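Local coordinates for protein apoptosis regulator ced-9 (Caenorhabditis elegans, PDB 1OHU) that restrains programmed cell death by sequestering the cell-death activator CED-4, until the binding of EGL-1 to CED-9 sets CED-4 free, at residues 118-122 against 123-127; 129-132 against 133-137; 21-24 against 25-29; 136-139 against 140-144. The protein carries 3 engineered substitutions. All blocks are in the same frame, centred on the assembly; numbering follows the deposited sequence.

Interaction 1: 118-122 against 123-127; sequences MMESV and ELQGQ
Ser121 OG is gripped twice in this connection: it accepts from Leu124 N at 3.2 Å and reaches Glu123 OE1 at 3.2 Å in a weak bond. With OG set anti to the backbone N of Ser121 (chi1 169°), the hydroxyl is presented to the backbone three residues on. The Glu123 chain, bent at its second torsion, folds its carboxylate back to the same hydroxyl. The backbone oxygen of the serine is used as well. Gln125 N donates to Ser121 O at 2.7 Å, nearly straight and in the carbonyl plane, while a water bridges the next step by donating to Val122 O and accepting from Gly126 N. Ahead of these bonds, a type II beta turn from Met118 to Ser121 carries the chain out of helix 101-118, in the link to helix 128-144 that closes the central helical hairpin of the Bcl-2 fold. Met118 supplies the apolar part of the contact. The CE of this selenomethionine comes to Gln127 CB at 3.5 Å, and its CB lies 4.0 Å from Leu124 CB. Gln127, at the N-cap position of helix 128-144, directs its amide to the loop at Pro75 and Ile77. Both oxygens of Ser121 thus receive backbone N-H groups from the residues that follow, and because the carboxylate bond is weak, these backbone bonds probably do most of the holding.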
loop_
_atom_site.group_PDB
_atom_site.type_symbol
_atom_site.label_atom_id
_atom_site.label_comp_id
_atom_site.label_asym_id
_atom_site.label_seq_id
_atom_site.Cartn_x
_atom_site.Cartn_y
_atom_site.Cartn_z
HETATM N N MSE A 118 -8.571 -10.270 -5.074
HETATM C CA MSE A 118 -8.471 -11.610 -4.498
HETATM C C MSE A 118 -9.611 -11.938 -3.543
HETATM O O MSE A 118 -9.952 -13.105 -3.340
HETATM C CB MSE A 118 -7.143 -11.748 -3.752
HETATM C CG MSE A 118 -5.911 -11.523 -4.625
HETATM SE SE MSE A 118 -4.306 -11.426 -3.562
HETATM C CE MSE A 118 -3.842 -13.292 -3.601
HETATM N N MSE A 119 -10.187 -10.906 -2.939
HETATM C CA MSE A 119 -11.290 -11.113 -2.014
HETATM C C MSE A 119 -12.484 -11.792 -2.690
HETATM O O MSE A 119 -12.837 -11.493 -3.838
HETATM C CB MSE A 119 -11.729 -9.781 -1.405
HETATM C CG MSE A 119 -10.794 -9.236 -0.354
HETATM SE SE MSE A 119 -10.884 -10.229 1.282
HETATM C CE MSE A 119 -9.169 -9.879 1.975
ATOM N N GLU A 120 -13.084 -12.716 -1.952
ATOM C CA GLU A 120 -14.245 -13.472 -2.383
ATOM C C GLU A 120 -13.989 -14.418 -3.543
ATOM O O GLU A 120 -14.909 -14.819 -4.258
ATOM C CB GLU A 120 -15.411 -12.522 -2.663
ATOM C CG GLU A 120 -15.798 -11.729 -1.402
ATOM C CD GLU A 120 -17.243 -11.264 -1.392
ATOM O OE1 GLU A 120 -17.596 -10.475 -0.487
ATOM O OE2 GLU A 120 -18.022 -11.688 -2.279
ATOM N N SER A 121 -12.718 -14.767 -3.709
ATOM C CA SER A 121 -12.283 -15.715 -4.719
ATOM C C SER A 121 -11.891 -16.956 -3.934
ATOM O O SER A 121 -10.944 -16.927 -3.156
ATOM C CB SER A 121 -11.062 -15.205 -5.477
ATOM O OG SER A 121 -10.514 -16.248 -6.270
ATOM N N VAL A 122 -12.638 -18.034 -4.127
ATOM C CA VAL A 122 -12.379 -19.290 -3.435
ATOM C C VAL A 122 -10.900 -19.667 -3.433
ATOM O O VAL A 122 -10.343 -20.019 -2.395
ATOM C CB VAL A 122 -13.181 -20.452 -4.079
ATOM C CG1 VAL A 122 -12.742 -21.789 -3.492
ATOM C CG2 VAL A 122 -14.663 -20.242 -3.849
ATOM N N GLU A 123 -10.267 -19.585 -4.596
ATOM C CA GLU A 123 -8.864 -19.952 -4.719
ATOM C C GLU A 123 -7.860 -18.889 -4.283
ATOM O O GLU A 123 -6.785 -19.222 -3.794
ATOM C CB GLU A 123 -8.565 -20.377 -6.162
ATOM C CG GLU A 123 -8.820 -19.296 -7.211
ATOM C CD GLU A 123 -10.235 -19.320 -7.797
ATOM O OE1 GLU A 123 -11.225 -19.239 -7.032
ATOM O OE2 GLU A 123 -10.352 -19.409 -9.041
ATOM N N LEU A 124 -8.211 -17.616 -4.441
ATOM C CA LEU A 124 -7.308 -16.510 -4.093
ATOM C C LEU A 124 -7.448 -15.832 -2.730
ATOM O O LEU A 124 -6.455 -15.338 -2.187
ATOM C CB LEU A 124 -7.390 -15.429 -5.177
ATOM C CG LEU A 124 -6.425 -15.525 -6.355
ATOM C CD1 LEU A 124 -5.925 -16.945 -6.526
ATOM C CD2 LEU A 124 -7.124 -15.018 -7.607
ATOM N N GLN A 125 -8.660 -15.793 -2.182
ATOM C CA GLN A 125 -8.887 -15.133 -0.896
ATOM C C GLN A 125 -7.882 -15.516 0.183
ATOM O O GLN A 125 -7.475 -14.677 0.988
ATOM C CB GLN A 125 -10.316 -15.400 -0.389
ATOM C CG GLN A 125 -10.590 -14.817 0.991
ATOM C CD GLN A 125 -12.071 -14.590 1.276
ATOM O OE1 GLN A 125 -12.583 -15.011 2.319
ATOM N NE2 GLN A 125 -12.760 -13.907 0.362
ATOM N N GLY A 126 -7.477 -16.780 0.197
ATOM C CA GLY A 126 -6.529 -17.240 1.195
ATOM C C GLY A 126 -5.115 -16.693 1.098
ATOM O O GLY A 126 -4.262 -17.047 1.913
ATOM N N GLN A 127 -4.835 -15.836 0.120
ATOM C CA GLN A 127 -3.484 -15.302 0.022
ATOM C C GLN A 127 -3.384 -13.813 0.244
ATOM O O GLN A 127 -2.327 -13.214 0.053
ATOM C CB GLN A 127 -2.864 -15.695 -1.307
ATOM C CG GLN A 127 -2.617 -17.189 -1.356
ATOM C CD GLN A 127 -1.996 -17.614 -2.631
ATOM O OE1 GLN A 127 -0.835 -17.304 -2.903
ATOM N NE2 GLN A 127 -2.762 -18.321 -3.446
HETATM O O HOH W 1 -8.453 -19.198 -0.740
#

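Interaction 2: 129-132 against 133-137; sequences RNLF and VYTSL
Successive i to i+4 backbone bonds join 129-132 to 133-137 in one unbroken alpha helix, with Tyr134 N to Asn130 O at 2.9 Å the straightest of them. The segment belongs to helix 128-144, the second arm of the central hairpin in the Bcl-2 fold, and its side chains illustrate how small hydroxyls are satisfied inside a helix bundle. Ser136 OG, turned beside its own backbone N (chi1 -57°), folds back on Phe132 O at 2.9 Å, coming from above the carbonyl plane. It also passes 3.3 Å from Phe132 CE2, meeting the ring obliquely. That ring holds Val133 CA over one face, and its CD1 meets Val133 CG2 at 3.7 Å; Val17, Val18 and Trp32 touch it from other parts of the chain. On another side of the helix, Asn130 O lies over one face of the Tyr134 ring, 3.2 Å from CG and displaced toward the rim, while the phenol OH bonds to Ile77 O. Thr135 spends its hydroxyl as the serine does: Leu131 O takes the backbone N of Thr135 from one face of its plane and Thr135 OG1, 2.8 Å away, from the opposite face.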
loop_
_atom_site.group_PDB
_atom_site.type_symbol
_atom_site.label_atom_id
_atom_site.label_comp_id
_atom_site.label_asym_id
_atom_site.label_seq_id
_atom_site.Cartn_x
_atom_site.Cartn_y
_atom_site.Cartn_z
ATOM N N ARG A 129 -3.538 -12.488 3.093
ATOM C CA ARG A 129 -2.667 -12.315 4.260
ATOM C C ARG A 129 -1.207 -12.294 3.834
ATOM O O ARG A 129 -0.452 -11.423 4.247
ATOM C CB ARG A 129 -2.867 -13.415 5.308
ATOM C CG ARG A 129 -2.096 -13.118 6.616
ATOM C CD ARG A 129 -2.021 -14.309 7.577
ATOM N NE ARG A 129 -1.063 -14.080 8.666
ATOM C CZ ARG A 129 -1.231 -13.188 9.640
ATOM N NH1 ARG A 129 -2.325 -12.438 9.670
ATOM N NH2 ARG A 129 -0.299 -13.035 10.576
ATOM N N ASN A 130 -0.814 -13.250 3.003
ATOM C CA ASN A 130 0.558 -13.299 2.514
ATOM C C ASN A 130 0.905 -12.012 1.767
ATOM O O ASN A 130 2.014 -11.510 1.903
ATOM C CB ASN A 130 0.756 -14.516 1.603
ATOM C CG ASN A 130 0.909 -15.812 2.386
ATOM O OD1 ASN A 130 0.734 -16.906 1.846
ATOM N ND2 ASN A 130 1.256 -15.693 3.664
ATOM N N LEU A 131 -0.045 -11.481 0.993
ATOM C CA LEU A 131 0.183 -10.242 0.239
ATOM C C LEU A 131 0.485 -9.139 1.242
ATOM O O LEU A 131 1.377 -8.327 1.034
ATOM C CB LEU A 131 -1.064 -9.833 -0.569
ATOM C CG LEU A 131 -0.924 -9.117 -1.934
ATOM C CD1 LEU A 131 -2.162 -8.241 -2.142
ATOM C CD2 LEU A 131 0.336 -8.270 -2.025
ATOM N N PHE A 132 -0.286 -9.111 2.324
ATOM C CA PHE A 132 -0.103 -8.118 3.383
ATOM C C PHE A 132 1.318 -8.201 3.958
ATOM O O PHE A 132 2.008 -7.189 4.072
ATOM C CB PHE A 132 -1.189 -8.325 4.465
ATOM C CG PHE A 132 -0.733 -8.056 5.873
ATOM C CD1 PHE A 132 -0.621 -9.103 6.786
ATOM C CD2 PHE A 132 -0.369 -6.773 6.274
ATOM C CE1 PHE A 132 -0.142 -8.882 8.075
ATOM C CE2 PHE A 132 0.111 -6.536 7.560
ATOM C CZ PHE A 132 0.228 -7.596 8.465
ATOM N N VAL A 133 1.768 -9.405 4.284
ATOM C CA VAL A 133 3.112 -9.597 4.839
ATOM C C VAL A 133 4.216 -9.200 3.850
ATOM O O VAL A 133 5.140 -8.461 4.201
ATOM C CB VAL A 133 3.317 -11.066 5.263
ATOM C CG1 VAL A 133 4.686 -11.239 5.904
ATOM C CG2 VAL A 133 2.210 -11.485 6.238
ATOM N N TYR A 134 4.128 -9.693 2.618
ATOM C CA TYR A 134 5.130 -9.361 1.611
ATOM C C TYR A 134 5.259 -7.843 1.525
ATOM O O TYR A 134 6.356 -7.295 1.600
ATOM C CB TYR A 134 4.715 -9.890 0.236
ATOM C CG TYR A 134 4.628 -11.391 0.117
ATOM C CD1 TYR A 134 4.005 -11.976 -0.980
ATOM C CD2 TYR A 134 5.193 -12.233 1.085
ATOM C CE1 TYR A 134 3.938 -13.362 -1.119
ATOM C CE2 TYR A 134 5.134 -13.623 0.957
ATOM C CZ TYR A 134 4.504 -14.182 -0.148
ATOM O OH TYR A 134 4.427 -15.555 -0.292
ATOM N N THR A 135 4.122 -7.169 1.374
ATOM C CA THR A 135 4.102 -5.714 1.254
ATOM C C THR A 135 4.770 -5.038 2.454
ATOM O O THR A 135 5.637 -4.181 2.295
ATOM C CB THR A 135 2.645 -5.199 1.099
ATOM O OG1 THR A 135 2.031 -5.830 -0.038
ATOM C CG2 THR A 135 2.633 -3.686 0.886
ATOM N N SER A 136 4.380 -5.446 3.655
ATOM C CA SER A 136 4.932 -4.884 4.888
ATOM C C SER A 136 6.437 -5.129 5.014
ATOM O O SER A 136 7.195 -4.244 5.398
ATOM C CB SER A 136 4.229 -5.497 6.102
ATOM O OG SER A 136 2.826 -5.303 6.047
ATOM N N LEU A 137 6.855 -6.344 4.699
ATOM C CA LEU A 137 8.256 -6.722 4.785
ATOM C C LEU A 137 9.101 -5.974 3.749
ATOM O O LEU A 137 10.135 -5.395 4.076
ATOM C CB LEU A 137 8.372 -8.238 4.585
ATOM C CG LEU A 137 9.700 -8.956 4.818
ATOM C CD1 LEU A 137 9.465 -10.465 4.793
ATOM C CD2 LEU A 137 10.702 -8.544 3.752
#

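Interaction 3: 21-24 against 25-29; sequences FTHR and IRQNG
Thr22 CG2 lies over one face of the Arg26 guanidinium, displaced toward the rim and 3.6 Å from Arg26 CZ; the two side chains run alongside each other, the arginine extended from CG to NE. The Arg24 guanidinium is approached at its edge, where Asn28 CB lies in plane and 3.9 Å from Arg24 NH1. The imidazole of His23 is met obliquely by the amide of Gln27, the planes about 40° apart, although which end of that amide faces the ring is doubtful. With an alanine in place of His23 the ring is gone, and the Gln27 side chain that crosses it would probably be freer to turn. These residues form the last turns of helix 13-27, within the predicted BH4 motif, and the helix ends in a Schellman motif. There Gly29, with positive phi, is the C-prime residue: Gly29 N bonds to Arg26 O at 2.8 Å and Met30 N to Ile25 O, while Asn28 N to Arg24 O is only a weak bond. Both arginines have their charges matched beyond the segments, Arg26 by Glu31 and Arg24 by Glu57 on helix 44-71. Ile25, meanwhile, packs its side chain on Met119 and Trp32.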
loop_
_atom_site.group_PDB
_atom_site.type_symbol
_atom_site.label_atom_id
_atom_site.label_comp_id
_atom_site.label_asym_id
_atom_site.label_seq_id
_atom_site.Cartn_x
_atom_site.Cartn_y
_atom_site.Cartn_z
ATOM N N PHE A 21 -5.412 -1.960 3.156
ATOM C CA PHE A 21 -6.018 -3.158 2.585
ATOM C C PHE A 21 -7.495 -3.183 2.980
ATOM O O PHE A 21 -8.373 -3.333 2.137
ATOM C CB PHE A 21 -5.308 -4.414 3.112
ATOM C CG PHE A 21 -4.082 -4.823 2.311
ATOM C CD1 PHE A 21 -3.195 -3.869 1.818
ATOM C CD2 PHE A 21 -3.793 -6.176 2.098
ATOM C CE1 PHE A 21 -2.038 -4.252 1.124
ATOM C CE2 PHE A 21 -2.644 -6.569 1.410
ATOM C CZ PHE A 21 -1.763 -5.601 0.922
ATOM N N THR A 22 -7.763 -3.018 4.269
ATOM C CA THR A 22 -9.133 -3.016 4.769
ATOM C C THR A 22 -10.005 -1.984 4.041
ATOM O O THR A 22 -11.124 -2.283 3.621
ATOM C CB THR A 22 -9.146 -2.714 6.273
ATOM O OG1 THR A 22 -8.360 -3.696 6.956
ATOM C CG2 THR A 22 -10.553 -2.735 6.812
ATOM N N HIS A 23 -9.477 -0.775 3.888
ATOM C CA HIS A 23 -10.188 0.310 3.229
ATOM C C HIS A 23 -10.414 0.059 1.740
ATOM O O HIS A 23 -11.511 0.281 1.224
ATOM C CB HIS A 23 -9.419 1.617 3.415
ATOM C CG HIS A 23 -9.925 2.737 2.565
ATOM N ND1 HIS A 23 -11.138 3.355 2.791
ATOM C CD2 HIS A 23 -9.404 3.319 1.458
ATOM C CE1 HIS A 23 -11.340 4.270 1.859
ATOM N NE2 HIS A 23 -10.304 4.267 1.037
ATOM N N ARG A 24 -9.385 -0.405 1.043
ATOM C CA ARG A 24 -9.529 -0.659 -0.382
ATOM C C ARG A 24 -10.501 -1.806 -0.652
ATOM O O ARG A 24 -11.268 -1.772 -1.616
ATOM C CB ARG A 24 -8.167 -0.952 -1.021
ATOM C CG ARG A 24 -8.242 -1.087 -2.541
ATOM C CD ARG A 24 -8.892 0.134 -3.185
ATOM N NE ARG A 24 -9.040 -0.027 -4.632
ATOM C CZ ARG A 24 -9.973 -0.771 -5.220
ATOM N NH1 ARG A 24 -10.866 -1.434 -4.498
ATOM N NH2 ARG A 24 -10.006 -0.861 -6.540
ATOM N N ILE A 25 -10.476 -2.819 0.205
ATOM C CA ILE A 25 -11.376 -3.953 0.057
ATOM C C ILE A 25 -12.818 -3.517 0.334
ATOM O O ILE A 25 -13.744 -3.949 -0.346
ATOM C CB ILE A 25 -10.996 -5.077 1.029
ATOM C CG1 ILE A 25 -9.662 -5.700 0.590
ATOM C CG2 ILE A 25 -12.117 -6.110 1.101
ATOM C CD1 ILE A 25 -9.110 -6.730 1.567
ATOM N N ARG A 26 -13.008 -2.666 1.338
ATOM C CA ARG A 26 -14.353 -2.186 1.659
ATOM C C ARG A 26 -14.841 -1.274 0.542
ATOM O O ARG A 26 -16.035 -1.187 0.280
ATOM C CB ARG A 26 -14.352 -1.442 2.995
ATOM C CG ARG A 26 -14.297 -2.369 4.192
ATOM C CD ARG A 26 -14.151 -1.627 5.512
ATOM N NE ARG A 26 -14.296 -2.560 6.632
ATOM C CZ ARG A 26 -13.973 -2.299 7.896
ATOM N NH1 ARG A 26 -13.467 -1.114 8.237
ATOM N NH2 ARG A 26 -14.166 -3.227 8.826
ATOM N N GLN A 27 -13.900 -0.610 -0.125
ATOM C CA GLN A 27 -14.219 0.291 -1.223
ATOM C C GLN A 27 -14.830 -0.520 -2.360
ATOM O O GLN A 27 -15.583 -0.001 -3.184
ATOM C CB GLN A 27 -12.948 0.991 -1.702
ATOM C CG GLN A 27 -13.119 2.477 -1.953
ATOM C CD GLN A 27 -13.770 3.187 -0.778
ATOM O OE1 GLN A 27 -13.387 2.981 0.376
ATOM N NE2 GLN A 27 -14.758 4.029 -1.066
ATOM N N ASN A 28 -14.501 -1.805 -2.391
ATOM C CA ASN A 28 -15.016 -2.701 -3.408
ATOM C C ASN A 28 -16.249 -3.428 -2.862
ATOM O O ASN A 28 -16.658 -4.451 -3.394
ATOM C CB ASN A 28 -13.930 -3.699 -3.802
ATOM C CG ASN A 28 -14.214 -4.376 -5.116
ATOM O OD1 ASN A 28 -14.773 -3.771 -6.025
ATOM N ND2 ASN A 28 -13.813 -5.637 -5.235
ATOM N N GLY A 29 -16.829 -2.884 -1.793
ATOM C CA GLY A 29 -18.010 -3.478 -1.191
ATOM C C GLY A 29 -17.783 -4.768 -0.414
ATOM O O GLY A 29 -18.746 -5.426 -0.013
#

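Interaction 4: 136-139 against 140-144; sequences SLFI and KTRIR
The guanidinium of Arg142 lies flat over one face of the Phe138 ring, one helical turn away, in a stacked cation-pi pair. Its CZ stands 3.7 Å from the ring centroid, almost on the ring normal, and the two planes are tilted by 27°. The two side chains take different first torsions. Phe138 has CG anti to its own nitrogen (chi1 -170°), which leans the ring toward the later turn, whereas the Arg142 chain leaves beside its backbone N and then bends at chi2 (-65°), doubling back over the ring. A leucine in place of Phe138 offers no flat face, and the guanidinium would probably be left freer to swing away. Ile139 and Ile143 lie side by side on a buried strip, CG2 of the first and CD1 of the second at 3.4 Å, tighter than usual for two methyls; Ile139 also touches Leu104 and Ile108. On the exposed side, Thr141 OG1 turns back to share Leu137 O with its own backbone N, at 3.1 Å for the hydroxyl and 3.2 Å for the nitrogen. The extended Lys140 passes its CG by Ser136 O and carries NZ on to a salt bridge with Glu14 of helix 13-27. These are the last turns of helix 128-144, second arm of the central hairpin of the all-helical Bcl-2 fold, with the isoleucines buried and Lys140 and Thr141 exposed.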
loop_
_atom_site.group_PDB
_atom_site.type_symbol
_atom_site.label_atom_id
_atom_site.label_comp_id
_atom_site.label_asym_id
_atom_site.label_seq_id
_atom_site.Cartn_x
_atom_site.Cartn_y
_atom_site.Cartn_z
ATOM N N SER A 136 4.380 -5.446 3.655
ATOM C CA SER A 136 4.932 -4.884 4.888
ATOM C C SER A 136 6.437 -5.129 5.014
ATOM O O SER A 136 7.195 -4.244 5.398
ATOM C CB SER A 136 4.229 -5.497 6.102
ATOM O OG SER A 136 2.826 -5.303 6.047
ATOM N N LEU A 137 6.855 -6.344 4.699
ATOM C CA LEU A 137 8.256 -6.722 4.785
ATOM C C LEU A 137 9.101 -5.974 3.749
ATOM O O LEU A 137 10.135 -5.395 4.076
ATOM C CB LEU A 137 8.372 -8.238 4.585
ATOM C CG LEU A 137 9.700 -8.956 4.818
ATOM C CD1 LEU A 137 9.465 -10.465 4.793
ATOM C CD2 LEU A 137 10.702 -8.544 3.752
ATOM N N PHE A 138 8.657 -5.988 2.501
ATOM C CA PHE A 138 9.384 -5.318 1.432
ATOM C C PHE A 138 9.645 -3.854 1.778
ATOM O O PHE A 138 10.757 -3.357 1.604
ATOM C CB PHE A 138 8.589 -5.428 0.126
ATOM C CG PHE A 138 9.345 -4.991 -1.094
ATOM C CD1 PHE A 138 9.387 -3.650 -1.462
ATOM C CD2 PHE A 138 9.996 -5.925 -1.892
ATOM C CE1 PHE A 138 10.062 -3.244 -2.613
ATOM C CE2 PHE A 138 10.673 -5.534 -3.043
ATOM C CZ PHE A 138 10.708 -4.192 -3.408
ATOM N N ILE A 139 8.620 -3.181 2.289
ATOM C CA ILE A 139 8.708 -1.772 2.656
ATOM C C ILE A 139 9.555 -1.524 3.895
ATOM O O ILE A 139 10.263 -0.520 3.975
ATOM C CB ILE A 139 7.303 -1.173 2.891
ATOM C CG1 ILE A 139 6.473 -1.281 1.607
ATOM C CG2 ILE A 139 7.418 0.282 3.309
ATOM C CD1 ILE A 139 5.109 -0.632 1.701
ATOM N N LYS A 140 9.466 -2.433 4.861
ATOM C CA LYS A 140 10.225 -2.338 6.103
ATOM C C LYS A 140 11.721 -2.219 5.830
ATOM O O LYS A 140 12.387 -1.283 6.279
ATOM C CB LYS A 140 10.006 -3.587 6.947
ATOM C CG LYS A 140 8.845 -3.543 7.888
ATOM C CD LYS A 140 8.837 -4.820 8.689
ATOM C CE LYS A 140 8.021 -4.675 9.943
ATOM N NZ LYS A 140 7.925 -5.973 10.640
ATOM N N THR A 141 12.237 -3.209 5.112
ATOM C CA THR A 141 13.641 -3.269 4.752
ATOM C C THR A 141 14.070 -1.957 4.101
ATOM O O THR A 141 14.828 -1.178 4.679
ATOM C CB THR A 141 13.888 -4.410 3.759
ATOM O OG1 THR A 141 13.264 -5.607 4.241
ATOM C CG2 THR A 141 15.377 -4.648 3.587
ATOM N N ARG A 142 13.565 -1.722 2.894
ATOM C CA ARG A 142 13.881 -0.525 2.129
ATOM C C ARG A 142 13.844 0.753 2.961
ATOM O O ARG A 142 14.684 1.630 2.781
ATOM C CB ARG A 142 12.914 -0.384 0.954
ATOM C CG ARG A 142 12.744 -1.643 0.103
ATOM C CD ARG A 142 14.016 -2.012 -0.608
ATOM N NE ARG A 142 13.899 -3.227 -1.412
ATOM C CZ ARG A 142 13.467 -4.400 -0.958
ATOM N NH1 ARG A 142 13.413 -5.445 -1.771
ATOM N NH2 ARG A 142 13.069 -4.529 0.300
ATOM N N ILE A 143 12.877 0.874 3.865
ATOM C CA ILE A 143 12.787 2.083 4.679
ATOM C C ILE A 143 13.895 2.169 5.720
ATOM O O ILE A 143 14.712 3.090 5.698
ATOM C CB ILE A 143 11.433 2.190 5.420
ATOM C CG1 ILE A 143 10.302 2.455 4.424
ATOM C CG2 ILE A 143 11.489 3.317 6.443
ATOM C CD1 ILE A 143 8.949 2.718 5.080
ATOM N N ARG A 144 13.906 1.202 6.630
ATOM C CA ARG A 144 14.882 1.143 7.709
ATOM C C ARG A 144 16.289 1.560 7.295
ATOM O O ARG A 144 16.878 2.459 7.895
ATOM C CB ARG A 144 14.912 -0.264 8.295
#

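How the interactions relate
Read from the N terminus, interaction 3 comes first, finishing helix 13-27, and interaction 1 follows much later, closing the loop between helices 101-118 and 128-144. Interactions 2 and 4 then run along helix 128-144, overlapping at Ser136 and Leu137. All four are local, so none nests within or crosses another; packing links interactions 1, 2 and 3 to one another. Met119 CE meets Ile25 CD1 and joins the hairpin loop to the BH4 helix, Met118 SE approaches Leu131 CD1, and Phe21 CE2 lies 3.6 Å from Phe132 CA. Interactions 3 and 4 do not touch, their centres about 23 Å apart on opposite sides of the chain's centre.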